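Local coordinates for protein alpha-L-rhamnosidase (Klebsiella oxytoca, PDB 4XHC) that probably hydrolyses terminal alpha-L-rhamnose units from rhamnosides, as a two-domain member of glycoside hydrolase family 78, at residues Gly347-Arg350 with Trp355-Phe358; Phe300-Ser305 with Gly373-Cys378; Asp159-Glu164 with Arg185-Gln190; Ala122-Thr127 with Leu189-Ile194. All coordinates share one frame; numbering follows the deposited sequence.

Interaction 1: Gly347-Arg350 with Trp355-Phe358; sequences GVVR and WWVF. With RAM (alpha-L-rhamnopyranose), chain C.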
loop_
_atom_site.group_PDB
_atom_site.type_symbol
_atom_site.label_atom_id
_atom_site.label_comp_id
_atom_site.label_asym_id
_atom_site.label_seq_id
_atom_site.Cartn_x
_atom_site.Cartn_y
_atom_site.Cartn_z
ATOM N N GLY A 347 -1.735 49.293 -28.487
ATOM C CA GLY A 347 -2.700 48.952 -27.433
ATOM C C GLY A 347 -3.312 47.576 -27.576
ATOM O O GLY A 347 -4.318 47.277 -26.922
ATOM N N VAL A 348 -2.703 46.729 -28.406
ATOM C CA VAL A 348 -3.132 45.335 -28.537
ATOM C C VAL A 348 -2.152 44.413 -27.828
ATOM O O VAL A 348 -0.944 44.581 -27.938
ATOM C CB VAL A 348 -3.183 44.899 -30.005
ATOM C CG1 VAL A 348 -3.751 43.499 -30.113
ATOM C CG2 VAL A 348 -3.998 45.881 -30.836
ATOM N N VAL A 349 -2.680 43.443 -27.102
ATOM C CA VAL A 349 -1.864 42.469 -26.350
ATOM C C VAL A 349 -1.025 41.588 -27.276
ATOM O O VAL A 349 -1.558 41.018 -28.217
ATOM C CB VAL A 349 -2.780 41.568 -25.502
ATOM C CG1 VAL A 349 -2.045 40.350 -25.000
ATOM C CG2 VAL A 349 -3.339 42.343 -24.326
ATOM N N ARG A 350 0.276 41.474 -26.998
ATOM C CA ARG A 350 1.173 40.636 -27.802
ATOM C C ARG A 350 0.825 39.167 -27.676
ATOM O O ARG A 350 0.496 38.696 -26.596
ATOM C CB ARG A 350 2.628 40.791 -27.361
ATOM C CG ARG A 350 3.293 42.063 -27.820
ATOM C CD ARG A 350 4.761 42.101 -27.418
ATOM N NE ARG A 350 5.189 43.481 -27.154
ATOM C CZ ARG A 350 5.198 44.075 -25.955
ATOM N NH1 ARG A 350 4.817 43.428 -24.851
ATOM N NH2 ARG A 350 5.599 45.337 -25.861
ATOM N N TRP A 355 2.471 28.997 -22.803
ATOM C CA TRP A 355 1.189 28.910 -22.076
ATOM C C TRP A 355 1.073 30.090 -21.109
ATOM O O TRP A 355 1.128 29.943 -19.888
ATOM C CB TRP A 355 1.104 27.561 -21.349
ATOM C CG TRP A 355 -0.270 27.176 -20.831
ATOM C CD1 TRP A 355 -1.434 27.106 -21.543
ATOM C CD2 TRP A 355 -0.596 26.770 -19.498
ATOM N NE1 TRP A 355 -2.472 26.708 -20.728
ATOM C CE2 TRP A 355 -1.982 26.496 -19.467
ATOM C CE3 TRP A 355 0.148 26.625 -18.321
ATOM C CZ2 TRP A 355 -2.634 26.089 -18.310
ATOM C CZ3 TRP A 355 -0.496 26.223 -17.174
ATOM C CH2 TRP A 355 -1.874 25.955 -17.174
ATOM N N TRP A 356 0.907 31.274 -21.693
ATOM C CA TRP A 356 0.972 32.541 -20.970
ATOM C C TRP A 356 -0.377 33.007 -20.436
ATOM O O TRP A 356 -0.432 33.849 -19.547
ATOM C CB TRP A 356 1.588 33.627 -21.857
ATOM C CG TRP A 356 0.823 33.954 -23.124
ATOM C CD1 TRP A 356 0.902 33.306 -24.316
ATOM C CD2 TRP A 356 -0.099 35.033 -23.314
ATOM N NE1 TRP A 356 0.069 33.895 -25.235
ATOM C CE2 TRP A 356 -0.554 34.964 -24.648
ATOM C CE3 TRP A 356 -0.581 36.057 -22.484
ATOM C CZ2 TRP A 356 -1.473 35.877 -25.173
ATOM C CZ3 TRP A 356 -1.500 36.960 -22.999
ATOM C CH2 TRP A 356 -1.936 36.865 -24.335
ATOM N N VAL A 357 -1.451 32.456 -20.989
ATOM C CA VAL A 357 -2.815 32.746 -20.572
ATOM C C VAL A 357 -3.640 31.455 -20.740
ATOM O O VAL A 357 -3.349 30.640 -21.616
ATOM C CB VAL A 357 -3.398 33.898 -21.405
ATOM C CG1 VAL A 357 -3.432 33.553 -22.884
ATOM C CG2 VAL A 357 -4.784 34.292 -20.912
ATOM N N PHE A 358 -4.655 31.245 -19.903
ATOM C CA PHE A 358 -5.399 29.983 -19.964
ATOM C C PHE A 358 -6.603 29.969 -20.919
ATOM O O PHE A 358 -6.566 29.300 -21.942
ATOM C CB PHE A 358 -5.843 29.504 -18.581
ATOM C CG PHE A 358 -6.722 28.296 -18.652
ATOM C CD1 PHE A 358 -6.238 27.116 -19.194
ATOM C CD2 PHE A 358 -8.045 28.351 -18.247
ATOM C CE1 PHE A 358 -7.045 26.002 -19.298
ATOM C CE2 PHE A 358 -8.863 27.232 -18.354
ATOM C CZ PHE A 358 -8.360 26.058 -18.878
HETATM C C1 RAM C . -6.181 22.547 -14.704
HETATM C C2 RAM C . -7.493 22.460 -13.948
HETATM C C3 RAM C . -7.787 23.764 -13.231
HETATM C C4 RAM C . -7.443 24.927 -14.146
HETATM C C5 RAM C . -5.938 24.955 -14.353
HETATM C C6 RAM C . -5.530 25.486 -15.705
HETATM O O1 RAM C . -5.508 21.363 -14.531
HETATM O O2 RAM C . -8.501 22.230 -14.919
HETATM O O3 RAM C . -9.163 23.836 -12.854
HETATM O O4 RAM C . -7.849 26.151 -13.564
HETATM O O5 RAM C . -5.390 23.626 -14.218
#

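Interaction 2: Phe300-Ser305 with Gly373-Cys378; sequences FLFDYS and GVLIYC. With RAM (alpha-L-rhamnopyranose), chain C.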
loop_
_atom_site.group_PDB
_atom_site.type_symbol
_atom_site.label_atom_id
_atom_site.label_comp_id
_atom_site.label_asym_id
_atom_site.label_seq_id
_atom_site.Cartn_x
_atom_site.Cartn_y
_atom_site.Cartn_z
ATOM N N PHE A 300 2.429 31.036 -13.762
ATOM C CA PHE A 300 1.854 32.377 -13.837
ATOM C C PHE A 300 1.065 32.536 -15.115
ATOM O O PHE A 300 1.595 32.311 -16.187
ATOM C CB PHE A 300 2.961 33.423 -13.722
ATOM C CG PHE A 300 3.703 33.341 -12.423
ATOM C CD1 PHE A 300 3.188 33.945 -11.277
ATOM C CD2 PHE A 300 4.888 32.619 -12.328
ATOM C CE1 PHE A 300 3.856 33.852 -10.067
ATOM C CE2 PHE A 300 5.562 32.529 -11.120
ATOM C CZ PHE A 300 5.044 33.139 -9.988
ATOM N N LEU A 301 -0.201 32.929 -14.972
ATOM C CA LEU A 301 -1.123 33.087 -16.086
ATOM C C LEU A 301 -1.692 34.514 -16.169
ATOM O O LEU A 301 -2.181 35.072 -15.193
ATOM C CB LEU A 301 -2.255 32.069 -15.967
ATOM C CG LEU A 301 -1.867 30.602 -16.219
ATOM C CD1 LEU A 301 -2.939 29.661 -15.699
ATOM C CD2 LEU A 301 -1.604 30.324 -17.697
ATOM N N PHE A 302 -1.614 35.099 -17.355
ATOM C CA PHE A 302 -2.093 36.455 -17.608
ATOM C C PHE A 302 -3.516 36.659 -17.095
ATOM O O PHE A 302 -3.784 37.635 -16.394
ATOM C CB PHE A 302 -2.018 36.716 -19.106
ATOM C CG PHE A 302 -2.410 38.111 -19.530
ATOM C CD1 PHE A 302 -1.493 39.158 -19.489
ATOM C CD2 PHE A 302 -3.676 38.356 -20.050
ATOM C CE1 PHE A 302 -1.839 40.426 -19.927
ATOM C CE2 PHE A 302 -4.030 39.622 -20.475
ATOM C CZ PHE A 302 -3.110 40.659 -20.416
ATOM N N ASP A 303 -4.414 35.731 -17.423
ATOM C CA ASP A 303 -5.835 35.894 -17.096
ATOM C C ASP A 303 -6.134 35.666 -15.620
ATOM O O ASP A 303 -6.848 36.458 -15.001
ATOM C CB ASP A 303 -6.770 35.048 -18.001
ATOM C CG ASP A 303 -6.435 33.552 -18.023
ATOM O OD1 ASP A 303 -5.274 33.158 -17.761
ATOM O OD2 ASP A 303 -7.342 32.761 -18.375
ATOM N N TYR A 304 -5.569 34.604 -15.054
ATOM C CA TYR A 304 -5.763 34.294 -13.637
ATOM C C TYR A 304 -5.229 35.393 -12.716
ATOM O O TYR A 304 -5.827 35.679 -11.677
ATOM C CB TYR A 304 -5.118 32.948 -13.291
ATOM C CG TYR A 304 -5.941 31.741 -13.686
ATOM C CD1 TYR A 304 -6.862 31.808 -14.727
ATOM C CD2 TYR A 304 -5.777 30.526 -13.038
ATOM C CE1 TYR A 304 -7.614 30.715 -15.085
ATOM C CE2 TYR A 304 -6.521 29.425 -13.409
ATOM C CZ TYR A 304 -7.432 29.530 -14.433
ATOM O OH TYR A 304 -8.192 28.454 -14.814
ATOM N N SER A 305 -4.118 36.013 -13.098
ATOM C CA SER A 305 -3.600 37.161 -12.354
ATOM C C SER A 305 -4.611 38.310 -12.345
ATOM O O SER A 305 -4.960 38.824 -11.293
ATOM C CB SER A 305 -2.262 37.638 -12.935
ATOM O OG SER A 305 -2.010 38.982 -12.572
ATOM N N GLY A 373 -9.780 40.786 -24.346
ATOM C CA GLY A 373 -11.072 40.930 -23.695
ATOM C C GLY A 373 -10.985 40.784 -22.187
ATOM O O GLY A 373 -11.667 41.484 -21.445
ATOM N N VAL A 374 -10.146 39.877 -21.715
ATOM C CA VAL A 374 -10.011 39.693 -20.278
ATOM C C VAL A 374 -9.385 40.937 -19.651
ATOM O O VAL A 374 -9.791 41.370 -18.578
ATOM C CB VAL A 374 -9.210 38.419 -19.943
ATOM C CG1 VAL A 374 -8.837 38.378 -18.466
ATOM C CG2 VAL A 374 -10.022 37.182 -20.312
ATOM N N LEU A 375 -8.414 41.517 -20.336
ATOM C CA LEU A 375 -7.766 42.725 -19.857
ATOM C C LEU A 375 -8.770 43.864 -19.717
ATOM O O LEU A 375 -8.814 44.541 -18.692
ATOM C CB LEU A 375 -6.637 43.130 -20.813
ATOM C CG LEU A 375 -5.894 44.420 -20.473
ATOM C CD1 LEU A 375 -5.335 44.353 -19.060
ATOM C CD2 LEU A 375 -4.790 44.659 -21.485
ATOM N N ILE A 376 -9.569 44.071 -20.756
ATOM C CA ILE A 376 -10.565 45.144 -20.766
ATOM C C ILE A 376 -11.648 44.905 -19.711
ATOM O O ILE A 376 -12.116 45.838 -19.068
ATOM C CB ILE A 376 -11.215 45.279 -22.157
ATOM C CG1 ILE A 376 -10.179 45.769 -23.170
ATOM C CG2 ILE A 376 -12.402 46.236 -22.111
ATOM C CD1 ILE A 376 -10.619 45.641 -24.611
ATOM N N TYR A 377 -12.042 43.648 -19.545
ATOM C CA TYR A 377 -13.034 43.267 -18.541
ATOM C C TYR A 377 -12.547 43.595 -17.131
ATOM O O TYR A 377 -13.295 44.149 -16.321
ATOM C CB TYR A 377 -13.342 41.763 -18.652
ATOM C CG TYR A 377 -14.419 41.274 -17.711
ATOM C CD1 TYR A 377 -14.097 40.817 -16.445
ATOM C CD2 TYR A 377 -15.760 41.264 -18.095
ATOM C CE1 TYR A 377 -15.080 40.376 -15.578
ATOM C CE2 TYR A 377 -16.747 40.822 -17.240
ATOM C CZ TYR A 377 -16.400 40.380 -15.982
ATOM O OH TYR A 377 -17.359 39.937 -15.110
ATOM N N CYS A 378 -11.288 43.256 -16.851
ATOM C CA CYS A 378 -10.728 43.413 -15.506
ATOM C C CYS A 378 -10.266 44.851 -15.221
ATOM O O CYS A 378 -10.366 45.339 -14.094
ATOM C CB CYS A 378 -9.620 42.379 -15.266
ATOM S SG CYS A 378 -10.239 40.665 -15.123
HETATM C C1 RAM C . -6.181 22.547 -14.704
HETATM C C2 RAM C . -7.493 22.460 -13.948
HETATM C C3 RAM C . -7.787 23.764 -13.231
HETATM C C4 RAM C . -7.443 24.927 -14.146
HETATM C C5 RAM C . -5.938 24.955 -14.353
HETATM C C6 RAM C . -5.530 25.486 -15.705
HETATM O O1 RAM C . -5.508 21.363 -14.531
HETATM O O2 RAM C . -8.501 22.230 -14.919
HETATM O O3 RAM C . -9.163 23.836 -12.854
HETATM O O4 RAM C . -7.849 26.151 -13.564
HETATM O O5 RAM C . -5.390 23.626 -14.218
#

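Interaction 3: Asp159-Glu164 with Arg185-Gln190; sequences DVLPAE and RKFRLQ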
loop_
_atom_site.group_PDB
_atom_site.type_symbol
_atom_site.label_atom_id
_atom_site.label_comp_id
_atom_site.label_asym_id
_atom_site.label_seq_id
_atom_site.Cartn_x
_atom_site.Cartn_y
_atom_site.Cartn_z
ATOM N N ASP A 159 -1.978 -8.534 8.496
ATOM C CA ASP A 159 -1.322 -9.626 9.231
ATOM C C ASP A 159 -2.256 -10.311 10.242
ATOM O O ASP A 159 -2.080 -11.481 10.556
ATOM C CB ASP A 159 -0.064 -9.127 9.971
ATOM C CG ASP A 159 1.066 -8.684 9.024
ATOM O OD1 ASP A 159 1.444 -9.469 8.127
ATOM O OD2 ASP A 159 1.594 -7.551 9.196
ATOM N N VAL A 160 -3.248 -9.588 10.747
ATOM C CA VAL A 160 -4.056 -10.058 11.871
ATOM C C VAL A 160 -5.544 -9.837 11.628
ATOM O O VAL A 160 -5.953 -8.748 11.240
ATOM C CB VAL A 160 -3.676 -9.323 13.175
ATOM C CG1 VAL A 160 -4.505 -9.843 14.345
ATOM C CG2 VAL A 160 -2.187 -9.471 13.463
ATOM N N LEU A 161 -6.337 -10.877 11.878
ATOM C CA LEU A 161 -7.791 -10.818 11.756
ATOM C C LEU A 161 -8.416 -11.246 13.087
ATOM O O LEU A 161 -7.840 -12.066 13.788
ATOM C CB LEU A 161 -8.250 -11.738 10.617
ATOM C CG LEU A 161 -7.678 -11.386 9.229
ATOM C CD1 LEU A 161 -7.876 -12.520 8.236
ATOM C CD2 LEU A 161 -8.288 -10.099 8.690
ATOM N N PRO A 162 -9.560 -10.691 13.475
ATOM C CA PRO A 162 -10.269 -9.638 12.743
ATOM C C PRO A 162 -9.513 -8.305 12.674
ATOM O O PRO A 162 -8.616 -8.072 13.470
ATOM C CB PRO A 162 -11.569 -9.470 13.555
ATOM C CG PRO A 162 -11.267 -10.025 14.912
ATOM C CD PRO A 162 -10.301 -11.137 14.671
ATOM N N ALA A 163 -9.906 -7.449 11.735
ATOM C CA ALA A 163 -9.218 -6.190 11.472
ATOM C C ALA A 163 -10.196 -5.046 11.397
ATOM O O ALA A 163 -11.284 -5.194 10.843
ATOM C CB ALA A 163 -8.468 -6.279 10.155
ATOM N N GLU A 164 -9.801 -3.903 11.955
ATOM C CA GLU A 164 -10.553 -2.655 11.832
ATOM C C GLU A 164 -9.668 -1.670 11.096
ATOM O O GLU A 164 -8.620 -1.312 11.599
ATOM C CB GLU A 164 -10.925 -2.116 13.219
ATOM C CG GLU A 164 -11.600 -0.742 13.208
ATOM C CD GLU A 164 -12.599 -0.527 14.351
ATOM O OE1 GLU A 164 -12.543 -1.246 15.374
ATOM O OE2 GLU A 164 -13.453 0.375 14.218
ATOM N N ARG A 185 -5.458 -21.257 0.897
ATOM C CA ARG A 185 -6.617 -22.130 0.677
ATOM C C ARG A 185 -7.319 -22.530 1.974
ATOM O O ARG A 185 -8.494 -22.873 1.960
ATOM C CB ARG A 185 -6.203 -23.371 -0.115
ATOM C CG ARG A 185 -6.043 -23.085 -1.606
ATOM C CD ARG A 185 -5.193 -24.165 -2.259
ATOM N NE ARG A 185 -4.428 -23.664 -3.407
ATOM C CZ ARG A 185 -3.653 -24.412 -4.198
ATOM N NH1 ARG A 185 -3.541 -25.740 -4.026
ATOM N NH2 ARG A 185 -2.992 -23.824 -5.194
ATOM N N LYS A 186 -6.608 -22.447 3.094
ATOM C CA LYS A 186 -7.161 -22.816 4.404
ATOM C C LYS A 186 -8.216 -21.852 4.991
ATOM O O LYS A 186 -8.899 -22.217 5.947
ATOM C CB LYS A 186 -6.024 -22.970 5.428
ATOM C CG LYS A 186 -5.058 -24.110 5.139
ATOM C CD LYS A 186 -4.491 -24.703 6.421
ATOM C CE LYS A 186 -5.490 -25.644 7.077
ATOM N NZ LYS A 186 -5.029 -26.103 8.415
ATOM N N PHE A 187 -8.328 -20.625 4.473
ATOM C CA PHE A 187 -9.306 -19.668 5.015
ATOM C C PHE A 187 -9.822 -18.659 3.996
ATOM O O PHE A 187 -9.226 -18.453 2.935
ATOM C CB PHE A 187 -8.756 -18.951 6.267
ATOM C CG PHE A 187 -7.807 -17.812 5.973
ATOM C CD1 PHE A 187 -6.437 -18.042 5.836
ATOM C CD2 PHE A 187 -8.280 -16.503 5.866
ATOM C CE1 PHE A 187 -5.558 -16.993 5.574
ATOM C CE2 PHE A 187 -7.409 -15.454 5.597
ATOM C CZ PHE A 187 -6.043 -15.699 5.450
ATOM N N ARG A 188 -10.946 -18.040 4.354
ATOM C CA ARG A 188 -11.624 -17.064 3.513
ATOM C C ARG A 188 -11.845 -15.766 4.274
ATOM O O ARG A 188 -11.857 -15.748 5.501
ATOM C CB ARG A 188 -12.962 -17.624 3.044
ATOM C CG ARG A 188 -12.818 -18.798 2.092
ATOM C CD ARG A 188 -14.118 -19.564 1.938
ATOM N NE ARG A 188 -14.629 -20.057 3.220
ATOM C CZ ARG A 188 -14.153 -21.113 3.891
ATOM N NH1 ARG A 188 -13.126 -21.818 3.428
ATOM N NH2 ARG A 188 -14.704 -21.464 5.046
ATOM N N LEU A 189 -12.031 -14.689 3.529
ATOM C CA LEU A 189 -12.196 -13.366 4.095
ATOM C C LEU A 189 -13.660 -12.927 4.009
ATOM O O LEU A 189 -14.359 -13.245 3.048
ATOM C CB LEU A 189 -11.299 -12.384 3.349
ATOM C CG LEU A 189 -11.070 -11.062 4.073
ATOM C CD1 LEU A 189 -10.252 -11.260 5.340
ATOM C CD2 LEU A 189 -10.394 -10.074 3.148
ATOM N N GLN A 190 -14.110 -12.173 5.007
ATOM C CA GLN A 190 -15.520 -11.819 5.153
ATOM C C GLN A 190 -15.641 -10.402 5.706
ATOM O O GLN A 190 -15.220 -10.147 6.825
ATOM C CB GLN A 190 -16.173 -12.825 6.101
ATOM C CG GLN A 190 -17.647 -12.622 6.390
ATOM C CD GLN A 190 -18.246 -13.787 7.175
ATOM O OE1 GLN A 190 -17.564 -14.471 7.958
ATOM N NE2 GLN A 190 -19.531 -14.016 6.973
#

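Interaction 4: Ala122-Thr127 with Leu189-Ile194; sequences AHLQLT and LQFTQI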
loop_
_atom_site.group_PDB
_atom_site.type_symbol
_atom_site.label_atom_id
_atom_site.label_comp_id
_atom_site.label_asym_id
_atom_site.label_seq_id
_atom_site.Cartn_x
_atom_site.Cartn_y
_atom_site.Cartn_z
ATOM N N ALA A 122 -3.628 -11.362 4.673
ATOM C CA ALA A 122 -4.623 -11.194 3.627
ATOM C C ALA A 122 -4.236 -9.994 2.757
ATOM O O ALA A 122 -4.116 -8.874 3.260
ATOM C CB ALA A 122 -5.995 -10.990 4.241
ATOM N N HIS A 123 -4.035 -10.232 1.464
ATOM C CA HIS A 123 -3.596 -9.187 0.551
ATOM C C HIS A 123 -4.780 -8.699 -0.279
ATOM O O HIS A 123 -5.348 -9.447 -1.060
ATOM C CB HIS A 123 -2.462 -9.726 -0.331
ATOM C CG HIS A 123 -2.021 -8.796 -1.417
ATOM N ND1 HIS A 123 -1.317 -9.230 -2.520
ATOM C CD2 HIS A 123 -2.182 -7.462 -1.575
ATOM C CE1 HIS A 123 -1.064 -8.205 -3.313
ATOM N NE2 HIS A 123 -1.575 -7.118 -2.762
ATOM N N LEU A 124 -5.149 -7.436 -0.093
ATOM C CA LEU A 124 -6.261 -6.834 -0.809
ATOM C C LEU A 124 -5.766 -5.740 -1.717
ATOM O O LEU A 124 -4.700 -5.186 -1.500
ATOM C CB LEU A 124 -7.245 -6.186 0.161
ATOM C CG LEU A 124 -7.876 -7.054 1.231
ATOM C CD1 LEU A 124 -8.631 -6.167 2.203
ATOM C CD2 LEU A 124 -8.798 -8.088 0.609
ATOM N N GLN A 125 -6.585 -5.413 -2.709
ATOM C CA GLN A 125 -6.364 -4.269 -3.574
ATOM C C GLN A 125 -7.660 -3.494 -3.708
ATOM O O GLN A 125 -8.688 -4.071 -4.071
ATOM C CB GLN A 125 -5.922 -4.743 -4.953
ATOM C CG GLN A 125 -6.074 -3.716 -6.068
ATOM C CD GLN A 125 -4.910 -3.727 -6.998
ATOM O OE1 GLN A 125 -5.013 -4.142 -8.160
ATOM N NE2 GLN A 125 -3.774 -3.288 -6.489
ATOM N N LEU A 126 -7.596 -2.190 -3.434
ATOM C CA LEU A 126 -8.750 -1.305 -3.536
ATOM C C LEU A 126 -8.571 -0.317 -4.673
ATOM O O LEU A 126 -7.475 0.188 -4.892
ATOM C CB LEU A 126 -8.939 -0.535 -2.236
ATOM C CG LEU A 126 -8.965 -1.342 -0.940
ATOM C CD1 LEU A 126 -9.318 -0.423 0.207
ATOM C CD2 LEU A 126 -9.963 -2.485 -1.009
ATOM N N THR A 127 -9.649 -0.049 -5.402
ATOM C CA THR A 127 -9.634 0.921 -6.503
ATOM C C THR A 127 -10.863 1.812 -6.398
ATOM O O THR A 127 -11.972 1.322 -6.183
ATOM C CB THR A 127 -9.606 0.210 -7.858
ATOM O OG1 THR A 127 -8.618 -0.811 -7.824
ATOM C CG2 THR A 127 -9.257 1.160 -8.967
ATOM N N LEU A 189 -12.031 -14.689 3.529
ATOM C CA LEU A 189 -12.196 -13.366 4.095
ATOM C C LEU A 189 -13.660 -12.927 4.009
ATOM O O LEU A 189 -14.359 -13.245 3.048
ATOM C CB LEU A 189 -11.299 -12.384 3.349
ATOM C CG LEU A 189 -11.070 -11.062 4.073
ATOM C CD1 LEU A 189 -10.252 -11.260 5.340
ATOM C CD2 LEU A 189 -10.394 -10.074 3.148
ATOM N N GLN A 190 -14.110 -12.173 5.007
ATOM C CA GLN A 190 -15.520 -11.819 5.153
ATOM C C GLN A 190 -15.641 -10.402 5.706
ATOM O O GLN A 190 -15.220 -10.147 6.825
ATOM C CB GLN A 190 -16.173 -12.825 6.101
ATOM C CG GLN A 190 -17.647 -12.622 6.390
ATOM C CD GLN A 190 -18.246 -13.787 7.175
ATOM O OE1 GLN A 190 -17.564 -14.471 7.958
ATOM N NE2 GLN A 190 -19.531 -14.016 6.973
ATOM N N PHE A 191 -16.208 -9.487 4.921
ATOM C CA PHE A 191 -16.400 -8.102 5.355
ATOM C C PHE A 191 -17.693 -7.985 6.142
ATOM O O PHE A 191 -18.690 -8.587 5.768
ATOM C CB PHE A 191 -16.457 -7.178 4.152
ATOM C CG PHE A 191 -15.156 -7.077 3.419
ATOM C CD1 PHE A 191 -14.808 -8.013 2.471
ATOM C CD2 PHE A 191 -14.267 -6.058 3.704
ATOM C CE1 PHE A 191 -13.600 -7.928 1.809
ATOM C CE2 PHE A 191 -13.060 -5.961 3.043
ATOM C CZ PHE A 191 -12.727 -6.899 2.093
ATOM N N THR A 192 -17.677 -7.239 7.242
ATOM C CA THR A 192 -18.883 -7.076 8.069
ATOM C C THR A 192 -19.416 -5.638 8.087
ATOM O O THR A 192 -20.549 -5.415 8.506
ATOM C CB THR A 192 -18.675 -7.563 9.528
ATOM O OG1 THR A 192 -17.810 -6.664 10.238
ATOM C CG2 THR A 192 -18.085 -8.973 9.561
ATOM N N GLN A 193 -18.619 -4.665 7.652
ATOM C CA GLN A 193 -19.083 -3.286 7.615
ATOM C C GLN A 193 -18.206 -2.469 6.705
ATOM O O GLN A 193 -16.997 -2.633 6.715
ATOM C CB GLN A 193 -19.069 -2.670 9.010
ATOM C CG GLN A 193 -19.171 -1.151 9.015
ATOM C CD GLN A 193 -19.388 -0.579 10.405
ATOM O OE1 GLN A 193 -19.147 -1.248 11.428
ATOM N NE2 GLN A 193 -19.841 0.672 10.457
ATOM N N ILE A 194 -18.819 -1.593 5.922
ATOM C CA ILE A 194 -18.077 -0.671 5.081
ATOM C C ILE A 194 -18.777 0.678 5.080
ATOM O O ILE A 194 -19.984 0.745 4.877
ATOM C CB ILE A 194 -17.982 -1.172 3.630
ATOM C CG1 ILE A 194 -17.411 -2.597 3.591
ATOM C CG2 ILE A 194 -17.129 -0.213 2.799
ATOM C CD1 ILE A 194 -17.130 -3.133 2.201
#

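Interaction 1: Gly347-Arg350 with Trp355-Phe358
One indole makes this whole contact: the benzo end of Trp356 meets both the side chain of Val349 and the backbone carbonyl of Arg350. No hydrogen bond crosses between the segments. CH2 of Trp356 lies 3.5 Å from CG1 of Val349. Next to it, CZ2 of Trp356 is 3.7 Å from O of Arg350. Both partners approach the ring obliquely. CG1 of Val357 lies over the centre of one face of the indole. Arg342 links the two sides, with a hydrogen bond to Arg350 O and a cation-pi contact with Trp356. The flanking aromatics turn to the bound sugar. C6 of rhamnose lies over one face of Phe358, 3.9 Å from its CD1 and offset toward the rim. The same methyl meets the edge of Trp355, 3.9 Å from CZ2. The loop thus lends an aromatic wall to the rhamnose pocket of the family 78 catalytic domain.

Interaction 2: Phe300-Ser305 with Gly373-Cys378
Phe302 and Asp303, in the first turn of helix 302-319, pack against Val374 and Leu375 of helix 368-389. Both helices belong to the six-hairpin glycosidase domain, the (alpha/alpha)6 barrel of family 78. The apolar contacts come first, and all four residues are buried. The CB of Val374 points toward the other helix, and its CG1 lies 3.9 Å from CB of Asp303. Phe302 reaches further. Its CG is anti to the backbone N (chi1 -177°), which carries the ring across to Leu375. There CZ of Phe302 is 4.3 Å from CB of Leu375, which sits at the edge of the ring and near its plane. Trp356 makes an edge-to-face contact with the same phenyl group.

No hydrogen bond joins the two segments. The carboxylate of Asp303 turns from helix 368-389 to the neighbouring loop and takes two of its backbone N-H groups. OD1 accepts from Phe358 N and OD2 from Ile359 N. Both carboxylate oxygens are thereby satisfied, and the loop is held beside the start of the helix. Leu301 is the N-cap residue, and its O accepts from Ser305 N at 3.0 Å.

The ligand contact comes from Tyr304, whose CB points away from helix 368-389. Leu301 CD1 covers one face of its ring near the rim. Tyr304 OH donates a hydrogen bond to O4 of rhamnose at 2.6 Å, and O4 lies in the ring plane.

Interaction 3: Asp159-Glu164 with Arg185-Gln190
Leu161 packs on Phe187 and Leu189 inside the beta-sandwich of the N-terminal domain. It lies on the link between strand 153-158 of one sheet and strand 163-166 of the other, just before a cis peptide bond to Pro162. Its CB points toward strand 187-200. From CB, CG stands anti to the carbonyl carbon (chi1 -60°), and the two methyls at the tip do the touching. CD1 meets two residues. It lies 4.0 Å from CE2 of Phe187, approaching that ring obliquely, and 4.0 Å from CD1 of Leu189. The leucine crosses each partner at about a right angle. Strand 106-115 runs between strands 163-166 and 187-200 in the sheet, and Leu161 also touches its Ser113. The ends of the segments reach the second subunit: Asp159 forms a salt bridge with Arg169 of that subunit, and Lys186 with its Asp298. Within the core, CD2 of Leu161 is 4.1 Å from CD1 of Leu189.

Interaction 4: Ala122-Thr127 with Leu189-Ile194
Leu124 and Leu189 meet tip to tip, CD2 of Leu124 being 3.6 Å from CD2 of Leu189. This is the closest of three apolar contacts. CD1 of Leu124 turns to Phe191 and lies 4.2 Å from its CZ, oblique to the ring. Leu124 thus divides its two methyls between two residues of strand 187-200. The third contact is longer: CB of Ala122 is 4.4 Å from CD1 of Leu189. With CG anti to the backbone N (chi1 -164°), Leu189 carries one methyl to Leu124 and the other to Ala122. The four residues are buried between the two sheets of the N-terminal beta-sandwich, with strand 122-129 in one sheet and strand 187-200 in the other. The short segments cross at -59°, with their axes 10.4 Å apart at the closest point.

Polar contacts lie elsewhere, and no hydrogen bond spans the two segments. The CB of His123 points away from strand 187-200. Its ring stacks on Trp157, and its NE2 is hydrogen-bonded to OD2 of Asp155. Gln125 NE2 is bonded to OD1 of the same aspartate.

How the interactions relate
The contacts form two pairs, one in each domain. Along the chain, interactions 3 and 4 close first, and both end on strand 187-200, where they share Leu189 and Gln190. Their centres are about 9 Å apart in the beta-sandwich. Interaction 2 then closes a loop of the catalytic domain that contains interaction 1. These two centres are also about 9 Å apart. A probable hydrogen bond from Phe302 N to Trp356 O joins them, and both touch the bound rhamnose. The pairs lie on opposite sides of the chain's centre, with centres about 49 to 60 Å apart. The sandwich contacts are therefore remote from this rhamnose site.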